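Local coordinates for protein CT_858 (Chlamydia trachomatis, PDB 3DOR), which is a secreted chlamydial protease, probably a serine-type endopeptidase with a PDZ-like domain and an S41-family peptidase domain, at residues F72-T77 with C510-S515. Numbering follows the deposited sequence.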
# COMPACT_ATOMS: atom_id res chain seq x y z
N PHE B 72 -20.68 -7.38 -3.53
CA PHE B 72 -19.71 -8.41 -3.19
C PHE B 72 -18.30 -7.86 -3.06
O PHE B 72 -17.46 -8.46 -2.40
CB PHE B 72 -19.74 -9.57 -4.19
CG PHE B 72 -21.05 -10.28 -4.25
CD1 PHE B 72 -21.93 -10.05 -5.31
CD2 PHE B 72 -21.43 -11.15 -3.24
CE1 PHE B 72 -23.18 -10.69 -5.35
CE2 PHE B 72 -22.67 -11.79 -3.28
CZ PHE B 72 -23.55 -11.55 -4.33
N HIS B 73 -18.05 -6.71 -3.68
CA HIS B 73 -16.75 -6.05 -3.61
C HIS B 73 -16.61 -5.19 -2.34
O HIS B 73 -15.51 -5.04 -1.80
CB HIS B 73 -16.53 -5.14 -4.83
CG HIS B 73 -15.95 -5.82 -6.03
ND1 HIS B 73 -15.03 -6.84 -5.94
CD2 HIS B 73 -16.08 -5.54 -7.35
CE1 HIS B 73 -14.61 -7.16 -7.15
NE2 HIS B 73 -15.23 -6.39 -8.03
N ALA B 74 -17.71 -4.60 -1.87
CA ALA B 74 -17.66 -3.73 -0.69
C ALA B 74 -17.71 -4.46 0.65
O ALA B 74 -18.65 -5.22 0.93
CB ALA B 74 -18.77 -2.68 -0.77
N GLY B 75 -16.71 -4.23 1.50
CA GLY B 75 -16.68 -4.89 2.80
C GLY B 75 -15.58 -4.40 3.73
O GLY B 75 -14.60 -3.81 3.30
N VAL B 76 -15.75 -4.66 5.02
CA VAL B 76 -14.77 -4.25 6.02
C VAL B 76 -14.14 -5.46 6.71
O VAL B 76 -14.85 -6.40 7.07
CB VAL B 76 -15.41 -3.39 7.13
CG1 VAL B 76 -14.32 -2.79 8.02
CG2 VAL B 76 -16.27 -2.30 6.52
N THR B 77 -12.83 -5.44 6.88
CA THR B 77 -12.14 -6.51 7.59
C THR B 77 -11.57 -5.84 8.83
O THR B 77 -11.28 -4.65 8.82
CB THR B 77 -10.99 -7.12 6.76
OG1 THR B 77 -9.97 -6.14 6.55
CG2 THR B 77 -11.50 -7.62 5.42
N CYS B 510 -11.19 -1.49 4.18
CA CYS B 510 -12.55 -1.37 3.72
C CYS B 510 -12.38 -1.35 2.22
O CYS B 510 -11.76 -0.44 1.68
CB CYS B 510 -13.20 -0.07 4.17
SG CYS B 510 -14.85 0.08 3.46
N SER B 511 -12.88 -2.39 1.55
CA SER B 511 -12.77 -2.43 0.10
C SER B 511 -14.05 -1.80 -0.43
O SER B 511 -15.12 -1.99 0.13
CB SER B 511 -12.63 -3.88 -0.39
OG SER B 511 -13.72 -4.67 0.06
N LEU B 512 -13.91 -1.01 -1.50
CA LEU B 512 -15.03 -0.33 -2.12
C LEU B 512 -14.95 -0.49 -3.63
O LEU B 512 -13.96 -1.01 -4.16
CB LEU B 512 -15.01 1.16 -1.74
CG LEU B 512 -15.25 1.44 -0.25
CD1 LEU B 512 -14.99 2.90 0.07
CD2 LEU B 512 -16.69 1.05 0.13
N THR B 513 -15.98 -0.02 -4.33
CA THR B 513 -16.07 -0.13 -5.78
C THR B 513 -15.96 1.23 -6.45
O THR B 513 -16.74 2.14 -6.16
CB THR B 513 -17.40 -0.79 -6.16
OG1 THR B 513 -17.51 -2.02 -5.43
CG2 THR B 513 -17.49 -1.08 -7.66
N GLY B 514 -14.98 1.37 -7.35
CA GLY B 514 -14.75 2.63 -8.01
C GLY B 514 -15.33 2.84 -9.40
O GLY B 514 -15.04 3.86 -10.04
N SER B 515 -16.14 1.90 -9.87
CA SER B 515 -16.75 2.05 -11.19
C SER B 515 -17.96 1.16 -11.37
O SER B 515 -18.22 0.27 -10.56
CB SER B 515 -15.73 1.69 -12.27
OG SER B 515 -15.55 0.29 -12.28
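With chi1 at 57°, Ser-511 OG stands between its own backbone N and carbonyl carbon, turned to the carbonyl of His-73, while the trans chi1 of Cys-510 (176°) brings SG alongside Val-76 CG2. Both side chains belong to an antiparallel beta pairing in which the short strand beginning at Gly-75 lies along residues 510-513. It joins the N-terminal part of the chain, just after helix 55-67, to a long strand of the S41 peptidase region, more than 430 residues further on. Gly-75 and Ser-511 form the hydrogen-bonded pair: Ser-511 N gives to Gly-75 O at 2.8 Å, and Gly-75 N returns a bond to Ser-511 O at 3.1 Å. Each acceptor also receives a CA-H contact, Ser-511 O from Ala-74 CA and Gly-75 O from Cys-510 CA. Ser-511 OG donates to His-73 O across 2.6 Å, meeting the carbonyl almost head-on (C=O...OG angle 160°). This side-chain bond reaches into the loop before the strand, beyond the backbone bonds of the Gly-75 and Ser-511 pair. The non-hydrogen-bonded pair, Val-76 and Cys-510, directs its side chains to the other face of the sheet from Ser-511. There Val-76 CG2 lies 4.1 Å from Cys-510 SG, and helix 2-20 covers Cys-510 and Leu-512 through Leu-14, Leu-17 and Leu-18. On its far edge, strand 507-518 pairs with strand 496-499, with backbone bonds from Cys-510 to Val-499 and from Leu-512 to Phe-497. Asp-71 bonds to both segments, one carboxylate oxygen to His-73 N and the other to Thr-513 OG1. Thr-513 OG1 also touches His-73 CB at 3.3 Å, the two side chains crossing nearly at right angles.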